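Local structure of myosin-2 (6IXO) at residues S121-E126 against E135-Y140. The protein carries organelles and other cargo along actin cables as a class V myosin, its globular tail, the part described here, binding the cargo receptors. Numbering follows the deposited sequence.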
loop_
_atom_site.group_PDB
_atom_site.type_symbol
_atom_site.label_atom_id
_atom_site.label_comp_id
_atom_site.label_asym_id
_atom_site.label_seq_id
_atom_site.Cartn_x
_atom_site.Cartn_y
_atom_site.Cartn_z
ATOM N N SER A 121 -21.007 21.470 -0.171
ATOM C CA SER A 121 -22.414 21.706 -0.455
ATOM C C SER A 121 -23.089 22.527 0.646
ATOM O O SER A 121 -23.972 23.363 0.377
ATOM C CB SER A 121 -23.165 20.380 -0.626
ATOM O OG SER A 121 -24.568 20.641 -0.724
ATOM N N ILE A 122 -22.686 22.261 1.885
ATOM C CA ILE A 122 -23.215 22.955 3.057
ATOM C C ILE A 122 -22.789 24.423 3.059
ATOM O O ILE A 122 -23.601 25.329 3.271
ATOM C CB ILE A 122 -22.740 22.251 4.356
ATOM C CG1 ILE A 122 -23.552 20.972 4.588
ATOM C CG2 ILE A 122 -22.875 23.161 5.559
ATOM C CD1 ILE A 122 -22.859 19.958 5.521
ATOM N N LEU A 123 -21.511 24.652 2.789
ATOM C CA LEU A 123 -20.950 26.001 2.829
ATOM C C LEU A 123 -21.431 26.862 1.665
ATOM O O LEU A 123 -21.515 28.095 1.769
ATOM C CB LEU A 123 -19.414 25.935 2.815
ATOM C CG LEU A 123 -18.728 25.410 4.076
ATOM C CD1 LEU A 123 -17.221 25.261 3.865
ATOM C CD2 LEU A 123 -19.020 26.328 5.258
ATOM N N THR A 124 -21.738 26.200 0.553
ATOM C CA THR A 124 -22.114 26.890 -0.679
ATOM C C THR A 124 -23.616 27.101 -0.843
ATOM O O THR A 124 -24.043 28.169 -1.252
ATOM C CB THR A 124 -21.598 26.126 -1.907
ATOM O OG1 THR A 124 -20.167 26.076 -1.855
ATOM C CG2 THR A 124 -22.006 26.821 -3.186
ATOM N N GLU A 125 -24.416 26.085 -0.540
ATOM C CA GLU A 125 -25.848 26.127 -0.854
ATOM C C GLU A 125 -26.703 26.410 0.379
ATOM O O GLU A 125 -27.644 27.205 0.326
ATOM C CB GLU A 125 -26.304 24.806 -1.497
ATOM C CG GLU A 125 -25.455 24.304 -2.667
ATOM C CD GLU A 125 -25.796 24.956 -3.999
ATOM O OE1 GLU A 125 -26.220 26.132 -4.013
ATOM O OE2 GLU A 125 -25.639 24.284 -5.040
ATOM N N GLU A 126 -26.366 25.758 1.487
ATOM C CA GLU A 126 -27.178 25.803 2.700
ATOM C C GLU A 126 -26.817 26.986 3.594
ATOM O O GLU A 126 -26.500 28.074 3.109
ATOM C CB GLU A 126 -27.028 24.489 3.472
ATOM C CG GLU A 126 -26.777 23.305 2.553
ATOM C CD GLU A 126 -27.319 21.994 3.080
ATOM O OE1 GLU A 126 -27.634 21.901 4.289
ATOM O OE2 GLU A 126 -27.420 21.048 2.265
ATOM N N GLU A 135 -27.312 29.183 14.733
ATOM C CA GLU A 135 -26.270 28.729 15.656
ATOM C C GLU A 135 -26.179 27.199 15.697
ATOM O O GLU A 135 -25.120 26.633 15.994
ATOM C CB GLU A 135 -26.518 29.274 17.062
ATOM C CG GLU A 135 -25.267 29.338 17.927
ATOM C CD GLU A 135 -25.583 29.383 19.409
ATOM O OE1 GLU A 135 -25.053 28.523 20.145
ATOM O OE2 GLU A 135 -26.356 30.270 19.838
ATOM N N GLU A 136 -27.295 26.533 15.415
ATOM C CA GLU A 136 -27.280 25.087 15.232
ATOM C C GLU A 136 -26.560 24.736 13.925
ATOM O O GLU A 136 -25.800 23.758 13.878
ATOM C CB GLU A 136 -28.702 24.520 15.239
ATOM C CG GLU A 136 -29.184 24.077 16.612
ATOM C CD GLU A 136 -30.689 23.818 16.665
ATOM O OE1 GLU A 136 -31.179 23.422 17.740
ATOM O OE2 GLU A 136 -31.383 24.004 15.640
ATOM N N TYR A 137 -26.806 25.533 12.879
ATOM C CA TYR A 137 -26.110 25.393 11.594
ATOM C C TYR A 137 -24.589 25.509 11.810
ATOM O O TYR A 137 -23.816 24.734 11.247
ATOM C CB TYR A 137 -26.625 26.443 10.577
ATOM C CG TYR A 137 -25.713 26.705 9.366
ATOM C CD1 TYR A 137 -25.817 25.945 8.196
ATOM C CD2 TYR A 137 -24.757 27.738 9.392
ATOM C CE1 TYR A 137 -24.975 26.198 7.082
ATOM C CE2 TYR A 137 -23.910 28.004 8.287
ATOM C CZ TYR A 137 -24.022 27.232 7.136
ATOM O OH TYR A 137 -23.186 27.499 6.053
ATOM N N LYS A 138 -24.181 26.458 12.651
ATOM C CA LYS A 138 -22.786 26.628 13.085
ATOM C C LYS A 138 -22.174 25.355 13.671
ATOM O O LYS A 138 -21.059 24.940 13.302
ATOM C CB LYS A 138 -22.721 27.746 14.118
ATOM C CG LYS A 138 -21.350 28.181 14.575
ATOM C CD LYS A 138 -21.517 29.421 15.483
ATOM C CE LYS A 138 -20.179 29.913 16.015
ATOM N NZ LYS A 138 -19.298 28.747 16.336
ATOM N N GLU A 139 -22.919 24.740 14.584
ATOM C CA GLU A 139 -22.517 23.493 15.210
ATOM C C GLU A 139 -22.470 22.390 14.157
ATOM O O GLU A 139 -21.645 21.472 14.219
ATOM C CB GLU A 139 -23.483 23.126 16.338
ATOM N N TYR A 140 -23.371 22.488 13.184
ATOM C CA TYR A 140 -23.419 21.519 12.101
ATOM C C TYR A 140 -22.187 21.593 11.192
ATOM O O TYR A 140 -21.561 20.570 10.877
ATOM C CB TYR A 140 -24.681 21.728 11.277
ATOM C CG TYR A 140 -24.834 20.712 10.193
ATOM C CD1 TYR A 140 -24.634 19.364 10.453
ATOM C CD2 TYR A 140 -25.178 21.088 8.910
ATOM C CE1 TYR A 140 -24.771 18.418 9.457
ATOM C CE2 TYR A 140 -25.329 20.154 7.913
ATOM C CZ TYR A 140 -25.120 18.822 8.189
ATOM O OH TYR A 140 -25.262 17.888 7.194
#
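Ile-122 meets Tyr-137 and Tyr-140 with different branches of its side chain, and this apolar packing carries the contact. Its CD1 lies 3.4 Å from CE2 of Tyr-140 and within van der Waals range of CZ and OH, so the methyl rests at the hydroxyl-bearing end of that ring. CG2 turns to the other tyrosine, 4.0 Å from CE1 of Tyr-137. The split follows from the isoleucine's first torsion (chi1 -77°), which sets CG2 anti to the backbone N and CG1 anti to the carbonyl carbon. Both tyrosines hold CG anti to their own backbone N (chi1 162° and -177°), which sends two rings, one helical turn apart, to the same isoleucine. Replacing Ile-122 by alanine removes both branches beyond CB and would probably leave the outer end of the Tyr-140 ring without its methyl neighbour and the Tyr-137 ring freer to turn.

Contacts with the backbone come from Tyr-137 alone. Tyr-137 OH lies 3.6 Å from Ile-122 O, a van der Waals approach near the helix end. Tyr-137 CE1 is 4.0 Å from Glu-126 C. The Ile-122 O accepts a weak backbone hydrogen bond from Glu-126 N (3.3 Å), whereas the phenol lies against it unbonded.

Beyond the two segments, Ile-122 also packs on Val-141 and Val-144, and Tyr-140 makes an edge-to-face stack with Trp-66. The two segments bury 229 Å² between them, a small interface. Its centre lies about 36 Å from the centre of the chain, beyond the 28 Å radius of gyration, hence at the periphery. The arrangement is that of a helical hairpin: the last turn of helix 97-124 packs against the beginning of helix 134-180 in the all-helical cargo-binding tail.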